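Purine nucleoside phosphorylase (Schistosoma mansoni, PDB 5KO6) catalyses the reversible phosphorolysis of purine nucleosides such as inosine and guanosine, releasing the free base and ribose 1-phosphate. Local coordinates at residues 157-162 / 230-235; 4-9 / 94-99. All blocks are in the same frame, centred on the assembly; numbering follows the deposited sequence.

Contact 1 of 2, residues 157-162 / 230-235; sequences FGPRFP and ACHCGI. With R1P (1-O-phosphono-alpha-D-ribofuranose), chain C.
One face of the His232 imidazole is covered by Gly158, whose CA lies 3.6 Å from the ring centroid in a CH-pi contact displaced toward the rim. At the edge, in the ring plane, Pro162 CG comes to 3.6 Å from His232 CD2; Pro159 O, near the plane but displaced toward the Gly158 face, lies by the CD2-NE2 side, 3.1 Å from His232 NE2. The Phe161 ring is sandwiched, with Arg160 CG over the centre of one face and C5 of ribose 1-phosphate over the other, while the Phe157 ring has Cys233 CB at its edge. With CG anti to the backbone N (chi1 177°), the imidazole extends from the helix end to the loop, and a hydrogen bond between NE2 and Asn153 OD1 fixes its rotation. Beside the ring, CA-H...O contacts join Cys233 CA to Phe157 O (3.1 Å) and Gly158 CA to His232 O (3.2 Å). His88 and Tyr90 of the second subunit bind the sugar phosphate, and Arg160 forms a salt bridge to Glu91 of that subunit. Helix 224-232 ends in a Schellman motif with Gly234 as C-prime residue, and the loop packed against it carries Phe161 into a neighbour's ribose pocket, as in trimeric purine nucleoside phosphorylases.

Contact 2 of 2, residues 4-9 / 94-99; sequences PVVANY and SNQEIA
Gln96 and Val6 lie side by side, pointing the same way, with the glutamine carboxamide beside the backbone of Ala7. The side chain bends at chi2 (-55°), which turns OE1 back to accept from Ala7 N at 2.8 Å. The N-H points nearly straight at the oxygen (165°), although the donor is tilted 26° from the carbonyl plane. Val6 CG1 flanks the same oxygen at 3.7 Å, while the aliphatic root of the glutamine packs on the preceding peptide, with Gln96 CB 3.3 Å from Val5 O. A water adds a second link: it donates to Val5 O at 2.7 Å and, more weakly, to Gln96 O. Nearer the chain terminus, the Pro4 ring lies obliquely across the Glu97 side chain, its CG 3.4 Å from OE2. Glu97 is extended beyond CG, and its OE1 accepts from Ser94 N through the anti lone pair, so the carboxylate that meets the proline is held by its own helix start. In return, Glu97 N donates to Ser94 OG at 3.2 Å. The methyls Ala7 CB and Ala99 CB meet at 3.8 Å. Ala7 is the centre of an inverse gamma turn, and its carbonyl oxygen accepts from Arg103, farther along the same helix. The N-terminal arm is thus fastened to the N-terminal part of helix 95-108, which begins with a capping box formed by Ser94 and Glu97.

Contact 2 comes first along the chain, the two following in series, and their centres lie about 14 Å apart. They meet directly at the Phe157 ring, whose CE2 packs 3.6 Å from Tyr9 CA, at the start of helix 9-22. Helix 95-108 joins them as well: its N-terminal part belongs to contact 2, while Arg103, the helix residue that also reaches contact 2, touches Phe157 and His232 of contact 1. Helix 224-232, which ends in contact 1, also packs against Ala99 through Ile229. The N-terminal segment, helices 95-108 and 224-232 and the 157-162 loop are thus packed together, and at its far end the loop reaches the neighbouring subunit's ribose site.

Contact 1 of 2, residues 157-162 / 230-235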
# COMPACT_ATOMS: atom_id res chain seq x y z
N PHE A 157 -4.64 -23.47 -9.71
CA PHE A 157 -3.43 -22.86 -10.26
C PHE A 157 -2.23 -22.93 -9.32
O PHE A 157 -1.11 -23.14 -9.79
CB PHE A 157 -3.71 -21.42 -10.73
CG PHE A 157 -4.59 -21.37 -11.94
CD1 PHE A 157 -4.08 -21.69 -13.19
CD2 PHE A 157 -5.94 -21.08 -11.84
CE1 PHE A 157 -4.87 -21.68 -14.31
CE2 PHE A 157 -6.75 -21.08 -12.97
CZ PHE A 157 -6.22 -21.39 -14.20
N GLY A 158 -2.44 -22.84 -8.01
CA GLY A 158 -1.31 -22.81 -7.12
C GLY A 158 -1.74 -22.68 -5.68
O GLY A 158 -2.93 -22.68 -5.35
N PRO A 159 -0.75 -22.58 -4.79
CA PRO A 159 -1.00 -22.62 -3.35
C PRO A 159 -1.42 -21.26 -2.81
O PRO A 159 -1.15 -20.21 -3.40
CB PRO A 159 0.38 -22.99 -2.79
CG PRO A 159 1.34 -22.38 -3.77
CD PRO A 159 0.69 -22.53 -5.12
N ARG A 160 -2.05 -21.30 -1.64
CA ARG A 160 -2.49 -20.07 -0.98
C ARG A 160 -1.31 -19.14 -0.68
O ARG A 160 -1.43 -17.92 -0.82
CB ARG A 160 -3.26 -20.43 0.30
CG ARG A 160 -3.56 -19.25 1.24
CD ARG A 160 -4.72 -18.35 0.79
NE ARG A 160 -4.38 -17.47 -0.33
CZ ARG A 160 -5.18 -16.53 -0.81
NH1 ARG A 160 -4.81 -15.79 -1.86
NH2 ARG A 160 -6.38 -16.33 -0.26
N PHE A 161 -0.18 -19.71 -0.26
CA PHE A 161 0.98 -18.93 0.20
C PHE A 161 2.21 -19.29 -0.62
O PHE A 161 3.00 -20.15 -0.21
CB PHE A 161 1.27 -19.18 1.67
CG PHE A 161 0.09 -19.01 2.58
CD1 PHE A 161 -0.38 -17.74 2.89
CD2 PHE A 161 -0.53 -20.11 3.16
CE1 PHE A 161 -1.47 -17.57 3.77
CE2 PHE A 161 -1.60 -19.94 4.03
CZ PHE A 161 -2.08 -18.67 4.32
N PRO A 162 2.43 -18.66 -1.78
CA PRO A 162 3.64 -18.98 -2.55
C PRO A 162 4.90 -18.45 -1.90
O PRO A 162 4.92 -17.37 -1.31
CB PRO A 162 3.42 -18.27 -3.89
CG PRO A 162 1.97 -18.01 -3.98
CD PRO A 162 1.49 -17.83 -2.55
N ALA A 230 2.84 -15.98 -12.35
CA ALA A 230 3.59 -17.08 -12.96
C ALA A 230 4.15 -18.03 -11.91
O ALA A 230 4.01 -19.25 -12.02
CB ALA A 230 4.71 -16.49 -13.83
N CYS A 231 4.81 -17.49 -10.88
CA CYS A 231 5.38 -18.34 -9.84
C CYS A 231 4.30 -19.16 -9.15
O CYS A 231 4.48 -20.36 -8.88
CB CYS A 231 6.11 -17.46 -8.82
SG CYS A 231 6.95 -18.35 -7.50
N HIS A 232 3.15 -18.54 -8.88
CA HIS A 232 2.04 -19.24 -8.24
C HIS A 232 1.63 -20.47 -9.03
O HIS A 232 1.32 -21.51 -8.45
CB HIS A 232 0.89 -18.23 -8.08
CG HIS A 232 -0.37 -18.79 -7.50
ND1 HIS A 232 -1.43 -19.18 -8.29
CD2 HIS A 232 -0.74 -18.99 -6.22
CE1 HIS A 232 -2.41 -19.60 -7.51
NE2 HIS A 232 -2.02 -19.50 -6.25
N CYS A 233 1.63 -20.39 -10.37
CA CYS A 233 1.20 -21.52 -11.19
C CYS A 233 2.36 -22.31 -11.80
O CYS A 233 2.12 -23.13 -12.70
CB CYS A 233 0.15 -21.11 -12.23
SG CYS A 233 0.75 -20.08 -13.59
N GLY A 234 3.58 -22.11 -11.32
CA GLY A 234 4.70 -22.96 -11.69
C GLY A 234 5.34 -22.66 -13.02
O GLY A 234 5.97 -23.55 -13.60
N ILE A 235 5.20 -21.43 -13.52
CA ILE A 235 5.88 -20.99 -14.73
C ILE A 235 7.19 -20.34 -14.31
O ILE A 235 7.21 -19.48 -13.42
CB ILE A 235 4.99 -19.99 -15.50
CG1 ILE A 235 3.73 -20.70 -16.02
CG2 ILE A 235 5.80 -19.33 -16.63
CD1 ILE A 235 2.79 -19.77 -16.78
C5 R1P C . 1.14 -18.43 6.30
O5 R1P C . 1.85 -19.60 6.54
C4 R1P C . -0.01 -18.29 7.30
O4 R1P C . 0.47 -18.34 8.53
C1 R1P C . 0.03 -16.98 9.24
C2 R1P C . -0.01 -16.07 8.24
O2 R1P C . -0.81 -14.88 8.60
C3 R1P C . -0.69 -16.87 7.15
O3 R1P C . -2.03 -16.92 7.37
O1 R1P C . -1.22 -17.17 9.75
P R1P C . -1.57 -16.51 11.21
O1P R1P C . -3.08 -16.46 11.31
O2P R1P C . -0.96 -15.13 11.22
O3P R1P C . -0.98 -17.42 12.23

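Contact 2 of 2, residues 4-9 / 94-99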
# COMPACT_ATOMS: atom_id res chain seq x y z
N PRO A 4 -15.14 -6.93 -13.36
CA PRO A 4 -14.38 -7.97 -14.09
C PRO A 4 -14.55 -9.40 -13.56
O PRO A 4 -14.80 -9.61 -12.37
CB PRO A 4 -12.92 -7.54 -13.90
CG PRO A 4 -12.99 -6.09 -13.58
CD PRO A 4 -14.23 -5.94 -12.77
N VAL A 5 -14.40 -10.36 -14.46
CA VAL A 5 -14.59 -11.76 -14.10
C VAL A 5 -13.42 -12.26 -13.25
O VAL A 5 -12.32 -11.69 -13.26
CB VAL A 5 -14.79 -12.61 -15.36
CG1 VAL A 5 -15.74 -11.90 -16.33
CG2 VAL A 5 -13.47 -12.93 -16.04
N VAL A 6 -13.67 -13.32 -12.49
CA VAL A 6 -12.65 -13.90 -11.62
C VAL A 6 -11.67 -14.71 -12.47
O VAL A 6 -12.07 -15.38 -13.42
CB VAL A 6 -13.31 -14.75 -10.52
CG1 VAL A 6 -12.26 -15.47 -9.66
CG2 VAL A 6 -14.18 -13.87 -9.66
N ALA A 7 -10.38 -14.64 -12.13
CA ALA A 7 -9.34 -15.40 -12.84
C ALA A 7 -9.30 -16.85 -12.33
O ALA A 7 -8.29 -17.34 -11.83
CB ALA A 7 -7.99 -14.72 -12.69
N ASN A 8 -10.43 -17.52 -12.47
CA ASN A 8 -10.59 -18.88 -11.98
C ASN A 8 -10.35 -19.89 -13.10
O ASN A 8 -10.11 -19.56 -14.27
CB ASN A 8 -11.92 -19.07 -11.25
CG ASN A 8 -13.12 -18.90 -12.15
OD1 ASN A 8 -13.03 -19.01 -13.37
ND2 ASN A 8 -14.28 -18.65 -11.55
N TYR A 9 -10.42 -21.16 -12.70
CA TYR A 9 -10.14 -22.27 -13.61
C TYR A 9 -11.12 -22.30 -14.78
O TYR A 9 -10.71 -22.45 -15.93
CB TYR A 9 -10.22 -23.54 -12.80
CG TYR A 9 -9.77 -24.82 -13.47
CD1 TYR A 9 -8.58 -24.89 -14.15
CD2 TYR A 9 -10.52 -25.97 -13.33
CE1 TYR A 9 -8.15 -26.09 -14.72
CE2 TYR A 9 -10.12 -27.16 -13.88
CZ TYR A 9 -8.93 -27.22 -14.58
OH TYR A 9 -8.55 -28.42 -15.12
N SER A 94 -7.67 -4.80 -12.05
CA SER A 94 -7.75 -5.52 -10.79
C SER A 94 -6.82 -6.72 -10.79
O SER A 94 -6.28 -7.14 -11.82
CB SER A 94 -9.17 -6.00 -10.55
OG SER A 94 -9.46 -7.10 -11.39
N ASN A 95 -6.68 -7.30 -9.60
CA ASN A 95 -5.91 -8.54 -9.45
C ASN A 95 -6.41 -9.62 -10.39
O ASN A 95 -5.62 -10.41 -10.92
CB ASN A 95 -6.00 -9.03 -8.00
CG ASN A 95 -5.21 -8.16 -7.04
OD1 ASN A 95 -4.47 -7.26 -7.46
ND2 ASN A 95 -5.34 -8.44 -5.75
N GLN A 96 -7.73 -9.70 -10.59
CA GLN A 96 -8.28 -10.74 -11.45
C GLN A 96 -7.94 -10.48 -12.90
O GLN A 96 -7.71 -11.42 -13.68
CB GLN A 96 -9.79 -10.84 -11.26
CG GLN A 96 -10.27 -11.10 -9.82
CD GLN A 96 -9.65 -12.34 -9.18
OE1 GLN A 96 -9.31 -13.31 -9.86
NE2 GLN A 96 -9.50 -12.30 -7.86
N GLU A 97 -7.92 -9.21 -13.30
CA GLU A 97 -7.64 -8.86 -14.68
C GLU A 97 -6.18 -9.13 -15.03
O GLU A 97 -5.87 -9.60 -16.13
CB GLU A 97 -8.02 -7.40 -14.93
CG GLU A 97 -9.52 -7.18 -14.92
CD GLU A 97 -9.91 -5.72 -15.07
OE1 GLU A 97 -9.45 -4.90 -14.26
OE2 GLU A 97 -10.71 -5.40 -15.98
N ILE A 98 -5.26 -8.86 -14.09
CA ILE A 98 -3.86 -9.17 -14.33
C ILE A 98 -3.64 -10.68 -14.40
O ILE A 98 -2.86 -11.17 -15.22
CB ILE A 98 -2.98 -8.53 -13.24
CG1 ILE A 98 -3.13 -7.01 -13.24
CG2 ILE A 98 -1.53 -8.98 -13.42
CD1 ILE A 98 -2.75 -6.35 -14.57
N ALA A 99 -4.30 -11.43 -13.51
CA ALA A 99 -3.96 -12.84 -13.40
C ALA A 99 -4.49 -13.66 -14.56
O ALA A 99 -3.86 -14.65 -14.95
CB ALA A 99 -4.48 -13.42 -12.08
O HOH W 1 -10.24 -11.98 -14.90